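Local atomic coordinates of formylmethanofuran--tetrahydromethanopterin formyltransferase (Methanosarcina barkeri, PDB entry 1M5S), a protein that probably catalyses the reversible transfer of a formyl group from formylmethanofuran to tetrahydromethanopterin, an early step of methanogenesis from carbon dioxide. Residues A[44-47]-A[52-55]; A[120-123]-A[128-131]. All coordinates share one frame; numbering follows the deposited sequence.

Contact 1. Residues A[44-47]-A[52-55]; sequences ATSV and AEAG
Glu53 lays its side chain along the backbone of Ser46 and Val47, with CG 3.4 Å from Ser46 CA, and crosses the Val47 side chain at about a right angle. The chain is extended beyond CG (chi2 167°), which carries the carboxylate along the Ser46-Val47 peptide to within reach of Val47 N. There Val47 N donates to Glu53 OE2 at 3.0 Å, a nearly straight bond that meets the oxygen on its anti side, 22° out of the carboxylate plane. The Val47 methyls divide the work: CG2 lies 3.2 Å from Glu53 OE2, while CG1 rests on the peptide joining Ala52 and Glu53, 3.4 Å from Glu53 N. The other carboxylate oxygen, OE1, is hydrogen-bonded by Asn250, so the buried acid is gripped from two parts of the chain and its rotation is probably fixed.

A second link lies nearer the start of the loop. Ala54 N donates to Ala44 O at 3.0 Å, and Ala44 CB packs against Ala54 CB at 3.7 Å. Not every polar group is matched, since Ser46 N and Ala52 O are buried with no partner in the model. The example illustrates how one backbone bond and one side-chain bond together join a loop to the strand that follows it. The loop leads from helix 30-41 into strand 53-60, whose neighbour is the antiparallel strand 71-78; helix 81-95 touches Ala44 and Ala52, strand 12-26 supplies Ile18 beside Val47 and Glu53, and Thr45 OG1 bonds to Gln94 O of the second subunit.

Contact 2. Residues A[120-123]-A[128-131]; sequences KLKF and MESE
Lys122 crosses the Glu129 side chain obliquely, touching it from CB to NZ. CB lies 4.0 Å from Glu129 CG; farther out, CG is 4.0 Å from Glu129 OE1, CD comes within 3.8 Å of it, and CE keeps a similar distance from that oxygen. At the tip, NZ forms a salt bridge with Glu129 OE1 at 3.2 Å, approaching from above the carboxylate plane, 48° out of it. The lysine is straight until its last torsion, where a bend (chi4 53°) accompanies the position of NZ between Glu129 OE1 and the Phe123 ring. NZ stands 3.6 Å above one face of that ring, offset toward the rim, and Phe119 gives the lysine a cation-pi contact. The second oxygen of Glu129, OE2, accepts hydrogen bonds from Gly127 N and from Tyr213 OH of the second subunit.

The pair shows how a surface ion pair can span a short loop, here joining helix 117-122 to the approach to strand 130-134. That strand pairs with the antiparallel strand 137-144, whose Tyr140 touches Lys122, while Leu121 packs on helix 81-95.

Contacts 1 and 2 follow one another along the chain, the first closing before the second opens. Their centres are 28 Å apart and their nearest atoms about 15 Å, so they do not touch. Contact 1 is buried, its centre about 7 Å from the centre of the chain, whereas contact 2 lies at the surface, its centre about 30 Å from that point. Helix 81-95 lies beside both, and each also meets the second subunit of the homotetramer. In each, a glutamate carboxylate bridges a short loop, accepting a backbone amide in contact 1 and a lysine ammonium in contact 2. No link of either contact to the active site can be drawn from this geometry.

Contact 1. Residues A[44-47]-A[52-55]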
ATOM      1  N   ALA A  44      14.791 -11.546  -9.717  1.00 24.72           N
ATOM      2  CA  ALA A  44      14.792 -13.015  -9.624  1.00 23.83           C
ATOM      3  C   ALA A  44      13.463 -13.601 -10.113  1.00 18.78           C
ATOM      4  O   ALA A  44      12.716 -14.226  -9.346  1.00 26.60           O
ATOM      5  CB  ALA A  44      14.993 -13.443  -8.167  1.00 25.98           C
ATOM      6  N   THR A  45      13.176 -13.386 -11.397  1.00 23.28           N
ATOM      7  CA  THR A  45      11.967 -13.912 -12.030  1.00 22.88           C
ATOM      8  C   THR A  45      12.189 -15.288 -12.671  1.00 28.28           C
ATOM      9  O   THR A  45      11.282 -16.125 -12.671  1.00 25.47           O
ATOM     10  CB  THR A  45      11.394 -12.925 -13.102  1.00 27.56           C
ATOM     11  OG1 THR A  45      12.342 -12.742 -14.160  1.00 28.32           O
ATOM     12  CG2 THR A  45      11.075 -11.568 -12.476  1.00 27.86           C
ATOM     13  N   SER A  46      13.434 -15.564 -13.064  1.00 35.42           N
ATOM     14  CA  SER A  46      13.774 -16.762 -13.841  1.00 41.73           C
ATOM     15  C   SER A  46      15.284 -17.029 -13.812  1.00 39.19           C
ATOM     16  O   SER A  46      16.063 -16.182 -14.253  1.00 44.62           O
ATOM     17  CB  SER A  46      13.300 -16.592 -15.298  1.00 41.41           C
ATOM     18  OG  SER A  46      13.573 -17.743 -16.083  1.00 47.79           O
ATOM     19  N   VAL A  47      15.681 -18.219 -13.344  1.00 48.49           N
ATOM     20  CA  VAL A  47      17.105 -18.594 -13.209  1.00 57.03           C
ATOM     21  C   VAL A  47      17.789 -18.739 -14.569  1.00 61.01           C
ATOM     22  O   VAL A  47      18.994 -18.984 -14.657  1.00 62.21           O
ATOM     23  CB  VAL A  47      17.296 -19.940 -12.445  1.00 58.69           C
ATOM     24  CG1 VAL A  47      17.059 -19.747 -10.962  1.00 56.65           C
ATOM     25  CG2 VAL A  47      16.356 -21.002 -12.990  1.00 56.91           C
ATOM     26  N   ALA A  52      18.676 -15.628  -9.537  1.00 34.28           N
ATOM     27  CA  ALA A  52      17.871 -16.671  -8.906  1.00 30.33           C
ATOM     28  C   ALA A  52      16.409 -16.565  -9.312  1.00 21.84           C
ATOM     29  O   ALA A  52      16.034 -15.721 -10.131  1.00 27.31           O
ATOM     30  CB  ALA A  52      17.995 -16.588  -7.384  1.00 32.61           C
ATOM     31  N   GLU A  53      15.616 -17.510  -8.819  1.00 25.37           N
ATOM     32  CA  GLU A  53      14.164 -17.409  -8.872  1.00 29.42           C
ATOM     33  C   GLU A  53      13.668 -17.282  -7.443  1.00 24.17           C
ATOM     34  O   GLU A  53      13.884 -18.175  -6.626  1.00 26.60           O
ATOM     35  CB  GLU A  53      13.561 -18.659  -9.515  1.00 32.08           C
ATOM     36  CG  GLU A  53      13.206 -18.495 -10.979  1.00 37.70           C
ATOM     37  CD  GLU A  53      12.916 -19.826 -11.669  1.00 32.16           C
ATOM     38  OE1 GLU A  53      12.255 -20.693 -11.055  1.00 38.28           O
ATOM     39  OE2 GLU A  53      13.364 -20.005 -12.823  1.00 40.44           O
ATOM     40  N   ALA A  54      12.999 -16.177  -7.138  1.00 27.98           N
ATOM     41  CA  ALA A  54      12.646 -15.885  -5.759  1.00 24.01           C
ATOM     42  C   ALA A  54      11.308 -15.165  -5.649  1.00 18.71           C
ATOM     43  O   ALA A  54      10.819 -14.563  -6.607  1.00 22.31           O
ATOM     44  CB  ALA A  54      13.752 -15.056  -5.112  1.00 20.86           C
ATOM     45  N   GLY A  55      10.718 -15.230  -4.466  1.00 22.41           N
ATOM     46  CA  GLY A  55       9.476 -14.521  -4.242  1.00 21.47           C
ATOM     47  C   GLY A  55       8.920 -14.746  -2.856  1.00 21.40           C
ATOM     48  O   GLY A  55       9.417 -15.573  -2.078  1.00 17.39           O
TER

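Contact 2. Residues A[120-123]-A[128-131]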
ATOM      1  N   LYS A 120      27.922 -17.625   8.658  1.00 28.23           N
ATOM      2  CA  LYS A 120      28.737 -16.909   7.690  1.00 23.86           C
ATOM      3  C   LYS A 120      28.526 -15.404   7.772  1.00 33.21           C
ATOM      4  O   LYS A 120      29.443 -14.631   7.508  1.00 28.28           O
ATOM      5  CB  LYS A 120      28.434 -17.407   6.274  1.00 32.32           C
ATOM      6  CG  LYS A 120      28.936 -18.817   5.998  1.00 35.29           C
ATOM      7  CD  LYS A 120      28.601 -19.249   4.582  1.00 44.64           C
ATOM      8  CE  LYS A 120      29.744 -20.022   3.942  1.00 48.82           C
ATOM      9  NZ  LYS A 120      29.659 -19.981   2.455  1.00 51.61           N
ATOM     10  N   LEU A 121      27.326 -14.992   8.167  1.00 29.66           N
ATOM     11  CA  LEU A 121      26.989 -13.570   8.245  1.00 30.97           C
ATOM     12  C   LEU A 121      27.537 -12.904   9.507  1.00 30.65           C
ATOM     13  O   LEU A 121      27.865 -11.715   9.485  1.00 31.19           O
ATOM     14  CB  LEU A 121      25.463 -13.379   8.180  1.00 30.52           C
ATOM     15  CG  LEU A 121      24.778 -13.601   6.827  1.00 30.96           C
ATOM     16  CD1 LEU A 121      23.283 -13.386   6.965  1.00 31.02           C
ATOM     17  CD2 LEU A 121      25.360 -12.653   5.790  1.00 31.02           C
ATOM     18  N   LYS A 122      27.707 -13.695  10.571  1.00 30.20           N
ATOM     19  CA  LYS A 122      28.152 -13.186  11.869  1.00 31.65           C
ATOM     20  C   LYS A 122      29.517 -12.507  11.784  1.00 37.72           C
ATOM     21  O   LYS A 122      29.769 -11.538  12.497  1.00 35.49           O
ATOM     22  CB  LYS A 122      28.188 -14.308  12.921  1.00 37.42           C
ATOM     23  CG  LYS A 122      29.440 -15.184  12.884  1.00 44.01           C
ATOM     24  CD  LYS A 122      29.488 -16.142  14.059  1.00 46.04           C
ATOM     25  CE  LYS A 122      30.709 -17.044  13.994  1.00 48.48           C
ATOM     26  NZ  LYS A 122      31.985 -16.289  13.854  1.00 53.57           N
ATOM     27  N   PHE A 123      30.292 -12.881  10.769  1.00 30.93           N
ATOM     28  CA  PHE A 123      31.661 -12.359  10.587  1.00 31.35           C
ATOM     29  C   PHE A 123      31.655 -10.853  10.310  1.00 28.60           C
ATOM     30  O   PHE A 123      32.684 -10.174  10.435  1.00 24.08           O
ATOM     31  CB  PHE A 123      32.347 -13.089   9.442  1.00 31.26           C
ATOM     32  CG  PHE A 123      32.788 -14.477   9.874  1.00 39.37           C
ATOM     33  CD1 PHE A 123      31.885 -15.541   9.802  1.00 36.20           C
ATOM     34  CD2 PHE A 123      34.083 -14.677  10.356  1.00 45.60           C
ATOM     35  CE1 PHE A 123      32.276 -16.812  10.227  1.00 45.88           C
ATOM     36  CE2 PHE A 123      34.474 -15.949  10.787  1.00 48.08           C
ATOM     37  CZ  PHE A 123      33.569 -17.016  10.723  1.00 45.77           C
ATOM     38  N   MET A 128      32.624  -8.775  17.347  1.00 30.10           N
ATOM     39  CA  MET A 128      31.583  -8.353  18.284  1.00 27.41           C
ATOM     40  C   MET A 128      30.344  -9.255  18.287  1.00 31.41           C
ATOM     41  O   MET A 128      29.423  -9.045  19.089  1.00 27.68           O
ATOM     42  CB  MET A 128      31.165  -6.906  18.003  1.00 24.95           C
ATOM     43  CG  MET A 128      32.300  -5.885  18.046  1.00 34.54           C
ATOM     44  SD  MET A 128      33.362  -5.949  19.519  1.00 36.86           S
ATOM     45  CE  MET A 128      32.196  -5.700  20.860  1.00 39.07           C
ATOM     46  N   GLU A 129      30.353 -10.293  17.445  1.00 25.68           N
ATOM     47  CA  GLU A 129      29.248 -11.250  17.387  1.00 28.03           C
ATOM     48  C   GLU A 129      29.039 -11.970  18.706  1.00 36.35           C
ATOM     49  O   GLU A 129      29.988 -12.251  19.436  1.00 38.60           O
ATOM     50  CB  GLU A 129      29.480 -12.313  16.315  1.00 41.12           C
ATOM     51  CG  GLU A 129      30.432 -11.916  15.227  1.00 51.51           C
ATOM     52  CD  GLU A 129      31.808 -12.499  15.403  1.00 41.40           C
ATOM     53  OE1 GLU A 129      31.931 -13.710  15.682  1.00 43.15           O
ATOM     54  OE2 GLU A 129      32.775 -11.745  15.211  1.00 59.32           O
ATOM     55  N   SER A 130      27.794 -12.357  18.942  1.00 31.10           N
ATOM     56  CA  SER A 130      27.426 -13.157  20.099  1.00 37.27           C
ATOM     57  C   SER A 130      26.584 -14.314  19.592  1.00 39.20           C
ATOM     58  O   SER A 130      26.194 -14.354  18.424  1.00 35.56           O
ATOM     59  CB  SER A 130      26.606 -12.330  21.103  1.00 29.63           C
ATOM     60  OG  SER A 130      26.549 -10.958  20.736  1.00 47.26           O
ATOM     61  N   GLU A 131      26.266 -15.234  20.490  1.00 43.26           N
ATOM     62  CA  GLU A 131      25.415 -16.354  20.154  1.00 43.75           C
ATOM     63  C   GLU A 131      24.328 -16.458  21.209  1.00 42.40           C
ATOM     64  O   GLU A 131      24.601 -16.375  22.405  1.00 44.94           O
ATOM     65  CB  GLU A 131      26.244 -17.632  20.113  1.00 48.00           C
ATOM     66  CG  GLU A 131      25.542 -18.802  19.471  1.00 58.11           C
ATOM     67  CD  GLU A 131      26.189 -20.116  19.833  1.00 60.56           C
ATOM     68  OE1 GLU A 131      25.478 -20.997  20.361  1.00 59.46           O
ATOM     69  OE2 GLU A 131      27.414 -20.251  19.623  1.00 58.04           O
TER